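Local coordinates for HydG protein (Carboxydothermus hydrogenoformans, PDB 4RTB) that probably matures [FeFe]-hydrogenase as a radical SAM lyase that makes carbon monoxide and cyanide, using a [4Fe-4S] cluster and S-adenosylmethionine, at residues 133-138 and 169-174; 140-145 and 176-181; 38-43 and 68-73; 30-35 and 61-66. All blocks are in the same frame, centred on the assembly; numbering follows the deposited sequence.

In the fold
The contacts form two pairs on opposite sides of the chain's centre. Contacts 3 and 4 come first along the chain. Contact 4 joins helix 23-39 to helix 62-70, and contact 3 joins the chain where these helices end. Their centres are about 11 Å apart, and their segments alternate. Contacts 1 and 2 follow, within the radical SAM region. Both use helix 131-144, which meets helix 158-175 in contact 1 and the loop into strand 180-184 in contact 2. Their centres are about 9 Å apart, and they touch. Contacts 1 and 3 have centres about 50 Å apart. Contacts 1 and 2 lie in the barrel wall, contacts 3 and 4 among N-terminal helices on the far side.

Contact 1: 133-138 and 169-174; sequences EAVDEA and IPAIYS
Ala138 N bonds to Ala134 O at 2.9 Å in the regular helix, and the Ala138 methyl points across to Ile172 of helix 158-175. CG1, CG2 and CD1 of Ile172 all lie about equally near to it, with Ala138 CB 4.1 Å from Ile172 CG1. In Ile172 CG1 lies anti to the carbonyl carbon (chi1 -76°), and CG2 takes the place anti to the backbone N. Both branches can thus reach the Ala138 methyl. One turn earlier, Val135 CG2 lies 4.1 Å from Ala171 CB. Val135 CG2 is also 4.4 Å from Ile172 CG1, which therefore faces both Val135 and Ala138. No hydrogen bond crosses between the segments. The axes approach to 9.6 Å and run in broadly the same direction, at a crossing angle of -38°. The two helices follow strands 95-105 and 148-153, so they are successive outer helices of the radical SAM barrel and belong to its beta-alpha-beta crossovers. Ala134 continues the apolar layer onto Leu104 of the sheet and Ile168, while Ile172 also packs on Ile178. The acid group of Glu137 turns elsewhere, to the backbone N atoms of Tyr355 and Arg356. The Ile172 side chain is about 10 Å from that of Met153, a residue that binds S-adenosylmethionine. With only aliphatic groups meeting, the join rests on shape and burial, not on directed polar bonds.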
loop_
_atom_site.group_PDB
_atom_site.type_symbol
_atom_site.label_atom_id
_atom_site.label_comp_id
_atom_site.label_asym_id
_atom_site.label_seq_id
_atom_site.Cartn_x
_atom_site.Cartn_y
_atom_site.Cartn_z
ATOM N N GLU A 133 14.275 -22.074 2.223
ATOM C CA GLU A 133 12.839 -21.898 2.426
ATOM C C GLU A 133 12.329 -20.599 1.803
ATOM O O GLU A 133 11.348 -20.608 1.056
ATOM C CB GLU A 133 12.502 -21.940 3.922
ATOM C CG GLU A 133 12.230 -23.344 4.452
ATOM C CD GLU A 133 12.506 -23.479 5.939
ATOM O OE1 GLU A 133 12.580 -24.628 6.424
ATOM O OE2 GLU A 133 12.652 -22.443 6.621
ATOM N N ALA A 134 12.996 -19.490 2.110
ATOM C CA ALA A 134 12.620 -18.191 1.560
ATOM C C ALA A 134 12.677 -18.191 0.033
ATOM O O ALA A 134 11.741 -17.735 -0.634
ATOM C CB ALA A 134 13.519 -17.102 2.123
ATOM N N VAL A 135 13.776 -18.706 -0.514
ATOM C CA VAL A 135 13.931 -18.804 -1.962
ATOM C C VAL A 135 12.824 -19.660 -2.583
ATOM O O VAL A 135 12.285 -19.323 -3.640
ATOM C CB VAL A 135 15.317 -19.378 -2.336
ATOM C CG1 VAL A 135 15.284 -20.065 -3.696
ATOM C CG2 VAL A 135 16.367 -18.275 -2.313
ATOM N N ASP A 136 12.472 -20.752 -1.910
ATOM C CA ASP A 136 11.416 -21.637 -2.395
ATOM C C ASP A 136 10.067 -20.925 -2.388
ATOM O O ASP A 136 9.233 -21.142 -3.268
ATOM C CB ASP A 136 11.348 -22.907 -1.548
ATOM C CG ASP A 136 11.334 -24.168 -2.389
ATOM O OD1 ASP A 136 10.488 -25.046 -2.125
ATOM O OD2 ASP A 136 12.175 -24.283 -3.307
ATOM N N GLU A 137 9.864 -20.081 -1.382
ATOM C CA GLU A 137 8.673 -19.245 -1.298
ATOM C C GLU A 137 8.620 -18.273 -2.473
ATOM O O GLU A 137 7.561 -18.049 -3.065
ATOM C CB GLU A 137 8.646 -18.477 0.025
ATOM C CG GLU A 137 8.469 -19.352 1.257
ATOM C CD GLU A 137 7.075 -19.937 1.363
ATOM O OE1 GLU A 137 6.172 -19.231 1.858
ATOM O OE2 GLU A 137 6.881 -21.100 0.951
ATOM N N ALA A 138 9.774 -17.701 -2.807
ATOM C CA ALA A 138 9.875 -16.806 -3.954
ATOM C C ALA A 138 9.543 -17.549 -5.248
ATOM O O ALA A 138 8.893 -17.001 -6.142
ATOM C CB ALA A 138 11.263 -16.191 -4.030
ATOM N N ILE A 169 18.075 -11.597 0.133
ATOM C CA ILE A 169 17.580 -10.811 -0.999
ATOM C C ILE A 169 18.352 -11.037 -2.314
ATOM O O ILE A 169 17.723 -11.297 -3.347
ATOM C CB ILE A 169 17.558 -9.301 -0.660
ATOM C CG1 ILE A 169 16.438 -9.008 0.340
ATOM C CG2 ILE A 169 17.373 -8.466 -1.916
ATOM C CD1 ILE A 169 16.319 -7.556 0.721
ATOM N N PRO A 170 19.700 -10.951 -2.295
ATOM C CA PRO A 170 20.395 -11.223 -3.560
ATOM C C PRO A 170 20.174 -12.652 -4.040
ATOM O O PRO A 170 20.167 -12.909 -5.248
ATOM C CB PRO A 170 21.871 -10.995 -3.213
ATOM C CG PRO A 170 21.852 -10.151 -1.997
ATOM C CD PRO A 170 20.653 -10.592 -1.229
ATOM N N ALA A 171 19.998 -13.570 -3.094
ATOM C CA ALA A 171 19.705 -14.960 -3.417
ATOM C C ALA A 171 18.385 -15.062 -4.173
ATOM O O ALA A 171 18.275 -15.817 -5.135
ATOM C CB ALA A 171 19.668 -15.806 -2.154
ATOM N N ILE A 172 17.388 -14.296 -3.736
ATOM C CA ILE A 172 16.106 -14.248 -4.429
ATOM C C ILE A 172 16.261 -13.636 -5.820
ATOM O O ILE A 172 15.779 -14.200 -6.804
ATOM C CB ILE A 172 15.051 -13.450 -3.630
ATOM C CG1 ILE A 172 14.527 -14.284 -2.459
ATOM C CG2 ILE A 172 13.896 -13.040 -4.525
ATOM C CD1 ILE A 172 13.420 -13.611 -1.672
ATOM N N TYR A 173 16.936 -12.491 -5.899
ATOM C CA TYR A 173 17.162 -11.832 -7.184
ATOM C C TYR A 173 17.851 -12.742 -8.197
ATOM O O TYR A 173 17.538 -12.703 -9.387
ATOM C CB TYR A 173 17.996 -10.563 -7.007
ATOM C CG TYR A 173 17.184 -9.318 -6.748
ATOM C CD1 TYR A 173 16.274 -8.852 -7.687
ATOM C CD2 TYR A 173 17.342 -8.597 -5.574
ATOM C CE1 TYR A 173 15.533 -7.707 -7.457
ATOM C CE2 TYR A 173 16.608 -7.453 -5.335
ATOM C CZ TYR A 173 15.706 -7.012 -6.279
ATOM O OH TYR A 173 14.972 -5.874 -6.040
ATOM N N SER A 174 18.787 -13.558 -7.729
ATOM C CA SER A 174 19.579 -14.372 -8.643
ATOM C C SER A 174 18.895 -15.696 -8.985
ATOM O O SER A 174 18.840 -16.085 -10.150
ATOM C CB SER A 174 20.966 -14.630 -8.054
ATOM O OG SER A 174 21.881 -15.020 -9.065
#

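Contact 2: 140-145 and 176-181; sequences AIREMG and VDIRRI
Arg142 and Val176 make the tight, apolar side of this contact. Arg142 CB is 3.9 Å from Val176 CG1 and 4.1 Å from Ile178 CD1, so the root of the arginine packs against both. CG stands anti to the backbone N (chi1 -178°), and a bend at the next bond carries the guanidinium on to Asp177. There the contact becomes polar and more open. Arg142 NH2 gives a fairly straight bond to Asp177 OD2, 3.0 Å long with an angle of 161° at the hydrogen. Asp177 OD2 lies in the guanidinium plane but is met on its anti side, somewhat out of the carboxylate plane. NE adds weak bonds to Asp177 OD2 and to the backbone Asp177 O. The two flat groups are twisted 44° apart. On the solvent side, Asp177 OD1 has a weak salt bridge to Arg179 NE at 3.3 Å. Glu432 also pairs with Arg142 NH2, and Glu428 with Arg179 NH2. Asp177 centres an inverse gamma turn, and Gly145 closes helix 131-144 with a Schellman motif. The contact thus joins two helix-to-strand connections of the barrel. Asp177, Glu428 and Glu432 probably offset the closeness of the two arginines, and the network ties both connections to helix 419-432.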
loop_
_atom_site.group_PDB
_atom_site.type_symbol
_atom_site.label_atom_id
_atom_site.label_comp_id
_atom_site.label_asym_id
_atom_site.label_seq_id
_atom_site.Cartn_x
_atom_site.Cartn_y
_atom_site.Cartn_z
ATOM N N ALA A 140 7.558 -20.200 -5.445
ATOM C CA ALA A 140 6.135 -20.528 -5.397
ATOM C C ALA A 140 5.283 -19.323 -5.776
ATOM O O ALA A 140 4.284 -19.450 -6.486
ATOM C CB ALA A 140 5.755 -21.035 -4.014
ATOM N N ILE A 141 5.689 -18.155 -5.292
ATOM C CA ILE A 141 5.031 -16.899 -5.628
ATOM C C ILE A 141 5.214 -16.561 -7.109
ATOM O O ILE A 141 4.300 -16.047 -7.755
ATOM C CB ILE A 141 5.571 -15.747 -4.751
ATOM C CG1 ILE A 141 5.132 -15.939 -3.299
ATOM C CG2 ILE A 141 5.102 -14.399 -5.259
ATOM C CD1 ILE A 141 5.527 -14.800 -2.385
ATOM N N ARG A 142 6.389 -16.865 -7.651
ATOM C CA ARG A 142 6.667 -16.576 -9.058
ATOM C C ARG A 142 5.871 -17.478 -9.999
ATOM O O ARG A 142 5.377 -17.023 -11.033
ATOM C CB ARG A 142 8.161 -16.716 -9.353
ATOM C CG ARG A 142 8.527 -16.381 -10.789
ATOM C CD ARG A 142 8.117 -14.960 -11.124
ATOM N NE ARG A 142 8.411 -14.595 -12.505
ATOM C CZ ARG A 142 7.510 -14.577 -13.482
ATOM N NH1 ARG A 142 6.250 -14.904 -13.228
ATOM N NH2 ARG A 142 7.868 -14.229 -14.710
ATOM N N GLU A 143 5.762 -18.756 -9.639
ATOM C CA GLU A 143 4.992 -19.729 -10.418
ATOM C C GLU A 143 3.531 -19.303 -10.564
ATOM O O GLU A 143 2.861 -19.642 -11.541
ATOM C CB GLU A 143 5.068 -21.114 -9.764
ATOM C CG GLU A 143 5.954 -22.116 -10.494
ATOM C CD GLU A 143 7.307 -22.313 -9.831
ATOM O OE1 GLU A 143 7.351 -22.852 -8.704
ATOM O OE2 GLU A 143 8.330 -21.935 -10.441
ATOM N N MET A 144 3.054 -18.564 -9.569
ATOM C CA MET A 144 1.697 -18.035 -9.542
ATOM C C MET A 144 1.471 -17.048 -10.682
ATOM O O MET A 144 0.373 -16.951 -11.232
ATOM C CB MET A 144 1.446 -17.360 -8.194
ATOM C CG MET A 144 0.015 -17.353 -7.717
ATOM S SD MET A 144 -0.013 -17.032 -5.942
ATOM C CE MET A 144 0.993 -18.390 -5.345
ATOM N N GLY A 145 2.528 -16.321 -11.033
ATOM C CA GLY A 145 2.452 -15.292 -12.053
ATOM C C GLY A 145 2.901 -13.957 -11.494
ATOM O O GLY A 145 3.160 -13.010 -12.242
ATOM N N VAL A 176 15.645 -16.518 -8.512
ATOM C CA VAL A 176 14.255 -16.393 -8.948
ATOM C C VAL A 176 14.074 -15.205 -9.891
ATOM O O VAL A 176 14.867 -14.264 -9.872
ATOM C CB VAL A 176 13.298 -16.232 -7.745
ATOM C CG1 VAL A 176 11.877 -16.622 -8.129
ATOM C CG2 VAL A 176 13.774 -17.072 -6.572
ATOM N N ASP A 177 13.033 -15.253 -10.717
ATOM C CA ASP A 177 12.725 -14.152 -11.620
ATOM C C ASP A 177 11.788 -13.140 -10.962
ATOM O O ASP A 177 10.628 -13.015 -11.341
ATOM C CB ASP A 177 12.103 -14.674 -12.917
ATOM C CG ASP A 177 11.838 -13.567 -13.921
ATOM O OD1 ASP A 177 12.629 -12.600 -13.959
ATOM O OD2 ASP A 177 10.834 -13.656 -14.661
ATOM N N ILE A 178 12.297 -12.421 -9.969
ATOM C CA ILE A 178 11.509 -11.387 -9.312
ATOM C C ILE A 178 11.960 -10.006 -9.774
ATOM O O ILE A 178 13.121 -9.632 -9.609
ATOM C CB ILE A 178 11.612 -11.477 -7.779
ATOM C CG1 ILE A 178 11.224 -12.877 -7.308
ATOM C CG2 ILE A 178 10.720 -10.434 -7.128
ATOM C CD1 ILE A 178 9.851 -13.311 -7.772
ATOM N N ARG A 179 11.030 -9.257 -10.355
ATOM C CA ARG A 179 11.336 -7.950 -10.925
ATOM C C ARG A 179 11.582 -6.906 -9.846
ATOM O O ARG A 179 12.416 -6.017 -10.013
ATOM C CB ARG A 179 10.207 -7.484 -11.850
ATOM C CG ARG A 179 10.307 -8.013 -13.277
ATOM C CD ARG A 179 10.106 -9.519 -13.323
ATOM N NE ARG A 179 10.493 -10.105 -14.602
ATOM C CZ ARG A 179 9.686 -10.203 -15.653
ATOM N NH1 ARG A 179 8.444 -9.742 -15.582
ATOM N NH2 ARG A 179 10.120 -10.759 -16.776
ATOM N N ARG A 180 10.856 -7.014 -8.739
ATOM C CA ARG A 180 10.984 -6.035 -7.671
ATOM C C ARG A 180 10.805 -6.651 -6.290
ATOM O O ARG A 180 9.824 -7.355 -6.039
ATOM C CB ARG A 180 9.968 -4.908 -7.862
ATOM C CG ARG A 180 10.251 -3.691 -7.008
ATOM C CD ARG A 180 9.210 -2.608 -7.197
ATOM N NE ARG A 180 9.781 -1.284 -6.969
ATOM C CZ ARG A 180 9.066 -0.175 -6.814
ATOM N NH1 ARG A 180 9.677 0.986 -6.614
ATOM N NH2 ARG A 180 7.740 -0.224 -6.854
ATOM N N ILE A 181 11.760 -6.387 -5.400
ATOM C CA ILE A 181 11.582 -6.706 -3.991
ATOM C C ILE A 181 11.376 -5.425 -3.192
ATOM O O ILE A 181 12.272 -4.585 -3.095
ATOM C CB ILE A 181 12.775 -7.484 -3.404
ATOM C CG1 ILE A 181 12.732 -8.950 -3.833
ATOM C CG2 ILE A 181 12.745 -7.433 -1.887
ATOM C CD1 ILE A 181 13.473 -9.245 -5.107
#

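Contact 3: 38-43 and 68-73; sequences KVNRNP and AFANDT
Asn71 and Asn40 meet where two helices of the N-terminal helical region, 23-39 and 62-70, come to their C-terminal ends. These two asparagines, with Ala70, bury most of the surface here. Their side chains run past each other in opposite directions, with amide planes nearly perpendicular (88°). Asn71 ND2 gives Asn40 OD1 a weak, bent bond of 3.4 Å, with an angle of 136° at the hydrogen. The stronger partner of Asn71 ND2 is Ile67 O, in the last turn of the helix that Asn71 follows. The amide serves that helix end first and Asn40 second. Ala70 points its methyl at the Asn40 amide, with Ala70 CB 3.8 Å from Asn40 ND2 and nearer still to OD1. In Asn71 CG is anti to the carbonyl carbon (chi1 -60°), which turns the amide to 38-43. Asn71 also packs on Ile47 of helix 43-56, the helix between 23-39 and 62-70 in sequence. Lys308 of helix 303-316 binds Asn71 O and forms a salt bridge with Asp72. This is surface packing away from the cluster and S-adenosylmethionine sites. At the end of 38-43, the Pro43 ring lies obliquely across the Asn71 side chain, with Pro43 CB and CG each 3.6 Å from Asn71 OD1.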
loop_
_atom_site.group_PDB
_atom_site.type_symbol
_atom_site.label_atom_id
_atom_site.label_comp_id
_atom_site.label_asym_id
_atom_site.label_seq_id
_atom_site.Cartn_x
_atom_site.Cartn_y
_atom_site.Cartn_z
ATOM N N LYS A 38 -13.801 22.435 15.377
ATOM C CA LYS A 38 -14.628 23.627 15.534
ATOM C C LYS A 38 -15.526 23.756 14.309
ATOM O O LYS A 38 -16.759 23.810 14.415
ATOM C CB LYS A 38 -13.778 24.886 15.708
ATOM C CG LYS A 38 -13.121 25.030 17.073
ATOM C CD LYS A 38 -13.111 26.487 17.515
ATOM C CE LYS A 38 -12.572 27.395 16.417
ATOM N NZ LYS A 38 -12.851 28.832 16.697
ATOM N N VAL A 39 -14.899 23.734 13.138
ATOM C CA VAL A 39 -15.625 23.850 11.881
ATOM C C VAL A 39 -16.658 22.722 11.743
ATOM O O VAL A 39 -17.594 22.827 10.950
ATOM C CB VAL A 39 -14.646 23.851 10.682
ATOM C CG1 VAL A 39 -15.366 24.138 9.391
ATOM C CG2 VAL A 39 -13.558 24.892 10.898
ATOM N N ASN A 40 -16.519 21.662 12.539
ATOM C CA ASN A 40 -17.485 20.569 12.483
ATOM C C ASN A 40 -18.895 20.971 12.925
ATOM O O ASN A 40 -19.863 20.348 12.491
ATOM C CB ASN A 40 -17.015 19.379 13.327
ATOM C CG ASN A 40 -16.500 18.223 12.486
ATOM O OD1 ASN A 40 -16.326 18.347 11.273
ATOM N ND2 ASN A 40 -16.251 17.088 13.132
ATOM N N ARG A 41 -19.040 21.995 13.768
ATOM C CA ARG A 41 -20.397 22.305 14.233
ATOM C C ARG A 41 -21.112 23.401 13.430
ATOM O O ARG A 41 -22.323 23.579 13.582
ATOM C CB ARG A 41 -20.407 22.668 15.728
ATOM C CG ARG A 41 -19.222 23.464 16.234
ATOM C CD ARG A 41 -18.211 22.562 16.934
ATOM N NE ARG A 41 -17.701 23.169 18.161
ATOM C CZ ARG A 41 -16.714 22.665 18.895
ATOM N NH1 ARG A 41 -16.114 21.540 18.528
ATOM N NH2 ARG A 41 -16.322 23.290 19.998
ATOM N N ASN A 42 -20.389 24.118 12.573
ATOM C CA ASN A 42 -21.047 25.020 11.621
ATOM C C ASN A 42 -20.585 24.776 10.178
ATOM O O ASN A 42 -20.242 25.717 9.460
ATOM C CB ASN A 42 -20.814 26.489 12.012
ATOM C CG ASN A 42 -19.360 26.918 11.870
ATOM O OD1 ASN A 42 -18.443 26.097 11.944
ATOM N ND2 ASN A 42 -19.145 28.212 11.658
ATOM N N PRO A 43 -20.617 23.508 9.731
ATOM C CA PRO A 43 -19.901 23.147 8.507
ATOM C C PRO A 43 -20.563 23.642 7.225
ATOM O O PRO A 43 -19.861 23.781 6.221
ATOM C CB PRO A 43 -19.910 21.625 8.554
ATOM C CG PRO A 43 -21.216 21.302 9.194
ATOM C CD PRO A 43 -21.470 22.402 10.206
ATOM N N ALA A 68 -14.153 17.389 4.693
ATOM C CA ALA A 68 -14.674 16.464 3.693
ATOM C C ALA A 68 -14.782 15.053 4.252
ATOM O O ALA A 68 -15.708 14.311 3.922
ATOM C CB ALA A 68 -13.797 16.472 2.450
ATOM N N PHE A 69 -13.833 14.683 5.104
ATOM C CA PHE A 69 -13.879 13.371 5.728
ATOM C C PHE A 69 -14.903 13.327 6.855
ATOM O O PHE A 69 -15.722 12.410 6.927
ATOM C CB PHE A 69 -12.510 12.975 6.272
ATOM C CG PHE A 69 -12.512 11.652 6.971
ATOM C CD1 PHE A 69 -12.626 11.581 8.350
ATOM C CD2 PHE A 69 -12.431 10.476 6.247
ATOM C CE1 PHE A 69 -12.644 10.361 8.994
ATOM C CE2 PHE A 69 -12.448 9.255 6.885
ATOM C CZ PHE A 69 -12.554 9.196 8.260
ATOM N N ALA A 70 -14.839 14.324 7.731
ATOM C CA ALA A 70 -15.624 14.340 8.961
ATOM C C ALA A 70 -17.134 14.323 8.722
ATOM O O ALA A 70 -17.879 13.704 9.482
ATOM C CB ALA A 70 -15.244 15.554 9.798
ATOM N N ASN A 71 -17.578 14.999 7.666
ATOM C CA ASN A 71 -19.007 15.176 7.411
ATOM C C ASN A 71 -19.553 14.269 6.313
ATOM O O ASN A 71 -19.008 14.217 5.212
ATOM C CB ASN A 71 -19.293 16.634 7.047
ATOM C CG ASN A 71 -18.894 17.598 8.147
ATOM O OD1 ASN A 71 -19.730 18.037 8.936
ATOM N ND2 ASN A 71 -17.610 17.932 8.206
ATOM N N ASP A 72 -20.643 13.569 6.614
ATOM C CA ASP A 72 -21.271 12.676 5.643
ATOM C C ASP A 72 -22.593 13.232 5.112
ATOM O O ASP A 72 -23.631 13.107 5.760
ATOM C CB ASP A 72 -21.510 11.292 6.259
ATOM C CG ASP A 72 -20.219 10.546 6.545
ATOM O OD1 ASP A 72 -20.253 9.571 7.323
ATOM O OD2 ASP A 72 -19.170 10.935 5.993
ATOM N N THR A 73 -22.550 13.848 3.934
ATOM C CA THR A 73 -23.767 14.285 3.254
ATOM C C THR A 73 -23.806 13.683 1.853
ATOM O O THR A 73 -22.763 13.367 1.283
ATOM C CB THR A 73 -23.865 15.822 3.159
ATOM O OG1 THR A 73 -23.195 16.281 1.979
ATOM C CG2 THR A 73 -23.252 16.486 4.385
#

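Contact 4: 30-35 and 61-66; sequences QRTYEI and SLIEAG
Thr32 has OG1 anti to its carbonyl carbon and CG2 anti to its backbone N (chi1 -57°), which presents both branches to Leu62. The Leu62 CD1 methyl comes up to them, 3.6 Å from Thr32 OG1 and 3.8 Å from Thr32 CG2. The two side chains cross at about a right angle. This touch is not a hydrogen bond. The threonine hydroxyl has its polar partner in its own helix, at Leu28 O, one turn back. With the oxygen held there, the threonine meets Leu62 largely as an apolar group. Thr32 CG2 also faces Ile63, at 4.3 Å from Ile63 CG1. The other end of the contact is looser. Ile35 CG2 and Ile63 CG2 meet at 4.4 Å, near the surface. The backbones are closest at Thr32 and Ile63, whose CA atoms are 6.1 Å apart. The helix axes approach to 9.6 Å, and no hydrogen bond joins them. Ser61 stands at the N-cap position of helix 62-70, so the contact uses the first turn of that helix. Leu262 of helix 257-275 touches both Thr32 and Leu62, and Leu62 reaches Ile265 as well. Tyr33 adds an edge-to-face ring contact with Phe259. The crossing angle of -48° is consistent with the common ridges-into-grooves class of helix packing, here with two N-terminal helices side by side over an outer helix of the radical SAM barrel.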
loop_
_atom_site.group_PDB
_atom_site.type_symbol
_atom_site.label_atom_id
_atom_site.label_comp_id
_atom_site.label_asym_id
_atom_site.label_seq_id
_atom_site.Cartn_x
_atom_site.Cartn_y
_atom_site.Cartn_z
ATOM N N GLN A 30 -1.996 18.725 14.409
ATOM C CA GLN A 30 -2.716 18.945 15.656
ATOM C C GLN A 30 -3.617 20.173 15.523
ATOM O O GLN A 30 -4.833 20.062 15.702
ATOM C CB GLN A 30 -1.752 19.101 16.835
ATOM C CG GLN A 30 -2.339 18.678 18.177
ATOM C CD GLN A 30 -1.557 17.555 18.840
ATOM O OE1 GLN A 30 -0.327 17.505 18.765
ATOM N NE2 GLN A 30 -2.271 16.645 19.494
ATOM N N ARG A 31 -3.031 21.324 15.179
ATOM C CA ARG A 31 -3.805 22.563 15.055
ATOM C C ARG A 31 -4.971 22.337 14.113
ATOM O O ARG A 31 -6.121 22.623 14.451
ATOM C CB ARG A 31 -2.957 23.730 14.535
ATOM C CG ARG A 31 -1.461 23.579 14.703
ATOM N N THR A 32 -4.649 21.804 12.938
ATOM C CA THR A 32 -5.640 21.449 11.937
ATOM C C THR A 32 -6.761 20.635 12.565
ATOM O O THR A 32 -7.932 21.011 12.478
ATOM C CB THR A 32 -5.014 20.646 10.781
ATOM O OG1 THR A 32 -3.945 21.400 10.196
ATOM C CG2 THR A 32 -6.056 20.339 9.718
ATOM N N TYR A 33 -6.387 19.546 13.236
ATOM C CA TYR A 33 -7.369 18.651 13.836
ATOM C C TYR A 33 -8.267 19.401 14.805
ATOM O O TYR A 33 -9.450 19.094 14.927
ATOM C CB TYR A 33 -6.684 17.487 14.550
ATOM C CG TYR A 33 -7.647 16.547 15.236
ATOM C CD1 TYR A 33 -7.765 16.530 16.619
ATOM C CD2 TYR A 33 -8.445 15.681 14.498
ATOM C CE1 TYR A 33 -8.645 15.673 17.250
ATOM C CE2 TYR A 33 -9.328 14.820 15.121
ATOM C CZ TYR A 33 -9.424 14.822 16.498
ATOM O OH TYR A 33 -10.302 13.968 17.124
ATOM N N GLU A 34 -7.709 20.393 15.489
ATOM C CA GLU A 34 -8.516 21.230 16.361
ATOM C C GLU A 34 -9.468 22.065 15.516
ATOM O O GLU A 34 -10.690 21.995 15.690
ATOM C CB GLU A 34 -7.635 22.131 17.231
ATOM N N ILE A 35 -8.896 22.824 14.582
ATOM C CA ILE A 35 -9.657 23.749 13.748
ATOM C C ILE A 35 -10.850 23.056 13.108
ATOM O O ILE A 35 -11.996 23.467 13.314
ATOM C CB ILE A 35 -8.783 24.369 12.641
ATOM C CG1 ILE A 35 -7.638 25.178 13.252
ATOM C CG2 ILE A 35 -9.623 25.250 11.737
ATOM C CD1 ILE A 35 -6.721 25.806 12.224
ATOM N N SER A 61 -7.411 22.048 0.294
ATOM C CA SER A 61 -6.439 22.202 1.373
ATOM C C SER A 61 -6.675 21.200 2.502
ATOM O O SER A 61 -7.694 20.509 2.529
ATOM C CB SER A 61 -6.464 23.632 1.923
ATOM O OG SER A 61 -7.523 23.815 2.846
ATOM N N LEU A 62 -5.715 21.135 3.425
ATOM C CA LEU A 62 -5.735 20.191 4.542
ATOM C C LEU A 62 -7.031 20.257 5.349
ATOM O O LEU A 62 -7.694 19.239 5.575
ATOM C CB LEU A 62 -4.541 20.455 5.464
ATOM C CG LEU A 62 -3.586 19.308 5.807
ATOM C CD1 LEU A 62 -3.312 19.282 7.304
ATOM C CD2 LEU A 62 -4.124 17.968 5.330
ATOM N N ILE A 63 -7.375 21.468 5.779
ATOM C CA ILE A 63 -8.580 21.719 6.560
ATOM C C ILE A 63 -9.842 21.239 5.843
ATOM O O ILE A 63 -10.659 20.512 6.418
ATOM C CB ILE A 63 -8.728 23.229 6.883
ATOM C CG1 ILE A 63 -7.467 23.772 7.569
ATOM C CG2 ILE A 63 -9.959 23.482 7.741
ATOM C CD1 ILE A 63 -6.464 24.411 6.623
ATOM N N GLU A 64 -9.987 21.637 4.581
ATOM C CA GLU A 64 -11.173 21.303 3.800
ATOM C C GLU A 64 -11.258 19.803 3.531
ATOM O O GLU A 64 -12.349 19.249 3.401
ATOM C CB GLU A 64 -11.178 22.083 2.482
ATOM C CG GLU A 64 -10.605 23.490 2.603
ATOM C CD GLU A 64 -11.042 24.411 1.480
ATOM O OE1 GLU A 64 -10.216 24.714 0.592
ATOM O OE2 GLU A 64 -12.214 24.845 1.494
ATOM N N ALA A 65 -10.102 19.155 3.441
ATOM C CA ALA A 65 -10.047 17.702 3.341
ATOM C C ALA A 65 -10.568 17.082 4.631
ATOM O O ALA A 65 -11.324 16.104 4.609
ATOM C CB ALA A 65 -8.626 17.235 3.058
ATOM N N GLY A 66 -10.159 17.669 5.754
ATOM C CA GLY A 66 -10.601 17.219 7.060
ATOM C C GLY A 66 -12.107 17.291 7.203
ATOM O O GLY A 66 -12.749 16.341 7.657
#